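Local coordinates for protein aldehyde dehydrogenase (Burkholderia cenocepacia, PDB 4O6R) that probably oxidises aldehydes to carboxylic acids with NAD(P)+ as cofactor and is seen here with bound AMP, at residues Gln92-Arg103 with Pro321-Thr332. Residues are numbered along the deposited sequence; the frame is centred on the assembly and turned at random. Where two conformers were deposited one is given.
Sequences QLESLDTGHPIR and PLDPNTEMGPLT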
# COMPACT_ATOMS: atom_id res chain seq x y z
N GLN A 92 4.37 19.54 -34.70
CA GLN A 92 4.52 19.57 -36.14
C GLN A 92 5.04 18.24 -36.69
O GLN A 92 4.53 17.74 -37.69
CB GLN A 92 5.43 20.72 -36.58
CG GLN A 92 4.83 22.10 -36.38
CD GLN A 92 3.74 22.42 -37.40
OE1 GLN A 92 3.76 21.93 -38.52
NE2 GLN A 92 2.83 23.31 -37.03
N LEU A 93 6.06 17.68 -36.05
CA LEU A 93 6.68 16.43 -36.54
C LEU A 93 5.70 15.26 -36.43
O LEU A 93 5.51 14.49 -37.39
CB LEU A 93 7.98 16.13 -35.79
CG LEU A 93 8.78 14.90 -36.24
CD1 LEU A 93 9.20 15.03 -37.68
CD2 LEU A 93 10.02 14.74 -35.37
N GLU A 94 5.04 15.17 -35.29
CA GLU A 94 4.02 14.13 -35.07
C GLU A 94 2.89 14.22 -36.10
O GLU A 94 2.53 13.21 -36.71
CB GLU A 94 3.47 14.20 -33.62
CG GLU A 94 2.52 13.07 -33.21
CD GLU A 94 3.19 11.72 -32.97
OE1 GLU A 94 4.28 11.45 -33.51
OE2 GLU A 94 2.58 10.86 -32.27
N SER A 95 2.36 15.42 -36.33
CA SER A 95 1.31 15.64 -37.35
C SER A 95 1.76 15.28 -38.76
O SER A 95 0.99 14.71 -39.52
CB SER A 95 0.77 17.08 -37.33
OG SER A 95 0.04 17.32 -36.12
N LEU A 96 2.99 15.61 -39.10
CA LEU A 96 3.53 15.34 -40.43
C LEU A 96 3.55 13.83 -40.72
O LEU A 96 3.16 13.39 -41.80
CB LEU A 96 4.94 15.90 -40.54
CG LEU A 96 5.59 15.93 -41.91
CD1 LEU A 96 4.93 16.93 -42.84
CD2 LEU A 96 7.08 16.23 -41.78
N ASP A 97 3.97 13.07 -39.71
CA ASP A 97 4.21 11.64 -39.80
C ASP A 97 2.93 10.81 -39.64
O ASP A 97 2.74 9.81 -40.31
CB ASP A 97 5.20 11.29 -38.66
CG ASP A 97 5.91 9.98 -38.86
OD1 ASP A 97 5.78 9.37 -39.94
OD2 ASP A 97 6.62 9.58 -37.91
N THR A 98 2.05 11.23 -38.75
CA THR A 98 0.89 10.42 -38.39
C THR A 98 -0.40 10.82 -39.07
O THR A 98 -1.29 10.00 -39.18
CB THR A 98 0.59 10.51 -36.90
OG1 THR A 98 0.28 11.87 -36.56
CG2 THR A 98 1.75 10.02 -36.11
N GLY A 99 -0.50 12.08 -39.49
CA GLY A 99 -1.75 12.63 -39.95
C GLY A 99 -2.64 13.24 -38.87
O GLY A 99 -3.70 13.75 -39.20
N HIS A 100 -2.26 13.17 -37.60
CA HIS A 100 -3.08 13.78 -36.56
C HIS A 100 -3.18 15.26 -36.85
O HIS A 100 -2.17 15.87 -37.16
CB HIS A 100 -2.43 13.64 -35.21
CG HIS A 100 -2.25 12.23 -34.75
ND1 HIS A 100 -1.72 11.93 -33.51
CD2 HIS A 100 -2.45 11.05 -35.37
CE1 HIS A 100 -1.63 10.62 -33.38
NE2 HIS A 100 -2.08 10.06 -34.49
N PRO A 101 -4.39 15.84 -36.75
CA PRO A 101 -4.49 17.30 -36.87
C PRO A 101 -3.53 18.02 -35.91
O PRO A 101 -3.38 17.63 -34.75
CB PRO A 101 -5.95 17.57 -36.47
CG PRO A 101 -6.68 16.33 -36.91
CD PRO A 101 -5.72 15.20 -36.68
N ILE A 102 -2.88 19.06 -36.39
CA ILE A 102 -1.96 19.86 -35.57
C ILE A 102 -2.62 20.34 -34.29
O ILE A 102 -1.99 20.42 -33.26
CB ILE A 102 -1.35 21.02 -36.41
CG1 ILE A 102 -0.26 21.79 -35.64
CG2 ILE A 102 -2.44 21.97 -36.89
CD1 ILE A 102 0.98 20.99 -35.26
N ARG A 103 -3.91 20.63 -34.33
CA ARG A 103 -4.56 21.02 -33.10
C ARG A 103 -4.53 19.90 -32.03
O ARG A 103 -4.42 20.21 -30.84
CB ARG A 103 -5.97 21.54 -33.38
CG ARG A 103 -6.99 20.48 -33.70
CD ARG A 103 -8.34 21.11 -33.90
NE ARG A 103 -9.38 20.17 -33.55
CZ ARG A 103 -10.64 20.49 -33.25
NH1 ARG A 103 -11.06 21.75 -33.33
NH2 ARG A 103 -11.49 19.51 -32.92
N PRO A 321 -3.60 17.95 -42.05
CA PRO A 321 -3.22 17.97 -40.64
C PRO A 321 -2.53 19.26 -40.23
O PRO A 321 -2.68 19.71 -39.10
CB PRO A 321 -2.23 16.81 -40.53
CG PRO A 321 -2.65 15.87 -41.58
CD PRO A 321 -3.10 16.73 -42.71
N LEU A 322 -1.78 19.88 -41.14
CA LEU A 322 -1.05 21.09 -40.76
C LEU A 322 -1.90 22.36 -40.62
O LEU A 322 -1.44 23.36 -40.09
CB LEU A 322 0.14 21.28 -41.69
CG LEU A 322 1.16 20.12 -41.61
CD1 LEU A 322 2.50 20.48 -42.25
CD2 LEU A 322 1.42 19.60 -40.20
N ASP A 323 -3.16 22.31 -41.05
CA ASP A 323 -4.11 23.42 -40.90
C ASP A 323 -4.80 23.36 -39.51
O ASP A 323 -5.49 22.39 -39.21
CB ASP A 323 -5.15 23.32 -42.03
CG ASP A 323 -6.10 24.51 -42.09
OD1 ASP A 323 -6.28 25.23 -41.09
OD2 ASP A 323 -6.67 24.72 -43.17
N PRO A 324 -4.61 24.40 -38.68
CA PRO A 324 -5.20 24.45 -37.33
C PRO A 324 -6.73 24.41 -37.30
O PRO A 324 -7.31 24.12 -36.25
CB PRO A 324 -4.70 25.77 -36.73
CG PRO A 324 -3.89 26.44 -37.78
CD PRO A 324 -3.80 25.59 -39.00
N ASN A 325 -7.37 24.72 -38.43
CA ASN A 325 -8.82 24.63 -38.57
C ASN A 325 -9.26 23.17 -38.79
O ASN A 325 -10.43 22.88 -38.71
CB ASN A 325 -9.28 25.52 -39.75
CG ASN A 325 -10.77 25.82 -39.73
OD1 ASN A 325 -11.36 26.04 -38.67
ND2 ASN A 325 -11.39 25.84 -40.90
N THR A 326 -8.33 22.27 -39.13
CA THR A 326 -8.68 20.87 -39.39
C THR A 326 -9.07 20.13 -38.12
O THR A 326 -8.37 20.21 -37.13
CB THR A 326 -7.53 20.10 -40.05
OG1 THR A 326 -7.30 20.63 -41.37
CG2 THR A 326 -7.81 18.57 -40.11
N GLU A 327 -10.20 19.42 -38.16
CA GLU A 327 -10.71 18.65 -37.02
C GLU A 327 -10.44 17.15 -37.15
O GLU A 327 -10.35 16.47 -36.14
CB GLU A 327 -12.20 18.85 -36.85
CG GLU A 327 -12.61 20.26 -36.45
CD GLU A 327 -14.12 20.43 -36.37
OE1 GLU A 327 -14.85 19.98 -37.30
OE2 GLU A 327 -14.57 21.03 -35.35
N MET A 328 -10.35 16.65 -38.38
CA MET A 328 -10.03 15.26 -38.63
C MET A 328 -9.06 15.15 -39.81
O MET A 328 -9.28 15.71 -40.85
CB MET A 328 -11.28 14.43 -38.92
CG MET A 328 -10.95 12.96 -39.20
SD MET A 328 -12.38 11.84 -39.46
CE MET A 328 -12.77 11.63 -37.79
N GLY A 329 -7.97 14.42 -39.60
CA GLY A 329 -7.00 14.20 -40.64
C GLY A 329 -7.22 12.90 -41.37
O GLY A 329 -8.27 12.26 -41.24
N PRO A 330 -6.22 12.49 -42.13
CA PRO A 330 -6.31 11.24 -42.83
C PRO A 330 -5.97 10.09 -41.90
O PRO A 330 -5.43 10.33 -40.82
CB PRO A 330 -5.23 11.38 -43.90
CG PRO A 330 -4.19 12.21 -43.25
CD PRO A 330 -4.93 13.17 -42.37
N LEU A 331 -6.23 8.87 -42.35
CA LEU A 331 -5.70 7.68 -41.69
C LEU A 331 -4.19 7.60 -41.92
O LEU A 331 -3.66 8.23 -42.82
CB LEU A 331 -6.37 6.43 -42.21
CG LEU A 331 -7.90 6.44 -42.14
CD1 LEU A 331 -8.46 5.07 -42.45
CD2 LEU A 331 -8.38 6.87 -40.79
N THR A 332 -3.51 6.84 -41.08
CA THR A 332 -2.05 6.88 -41.08
C THR A 332 -1.40 6.15 -42.31
O THR A 332 -0.29 6.50 -42.74
CB THR A 332 -1.50 6.39 -39.73
OG1 THR A 332 -1.92 7.29 -38.68
CG2 THR A 332 -0.03 6.33 -39.73
O HOH W 1 0.60 24.31 -38.85
O HOH W 2 -4.04 9.91 -38.52
O HOH W 3 -1.46 7.69 -36.07
O HOH W 4 -5.77 20.94 -36.66
O HOH W 5 -13.82 22.31 -33.21
O HOH W 6 -9.47 17.36 -33.72
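Pro101 and Pro321 bring the two backbones within 4.0 Å at their CA atoms, where the short turn between helix 87-98 and helix 102-123 lies in the curve of the irregular loop 321-332. One direct backbone bond fastens them: Ile102 N, in the first turn of the new helix, gives its hydrogen to Pro321 O at 2.8 Å and 161°. At the end of the preceding helix, Thr332 OG1 donates to Thr98 O in the carbonyl plane, on a lone pair, and a water joins that same oxygen to Pro330 O. Gly99 has positive phi (88°), easy for glycine, and its bare CA lets the Pro330 ring lie close. Across from it Gly329 suits its place too, since any CB would run into Gly99 O. Pro101, at the N-cap position with no N-H to satisfy, sets CG 3.5 Å from Gly329 N, whose own hydrogen bond goes to Gln285. Ile102 wedges CG2 against the loop, 3.2 Å from Pro321 O; with CG1 anti to the backbone N (chi1 -173°), the longer branch leads away. Leu322 lays CD2 against Ser95 CB (3.9 Å) and Gln92 OE1, while Gln92 NE2 bonds Glu88 and a water that reaches Leu322 O.

Arg103 runs its extended chain past the loop, with CD 3.4 Å from Thr326 O. Glu327 CG sits over one guanidinium face, 3.8 Å from CZ; its OE2 lies well out of that plane, where no N-H points at it, and a water bridges it to Arg103 NH1. Both ends look to the second subunit: Arg103 NH2 bonds His493 O there, and Glu327 pairs with Arg496 of that subunit. The arrangement is a tight turn between consecutive helices, packed against the loop before helix 334-349 beside a subunit interface.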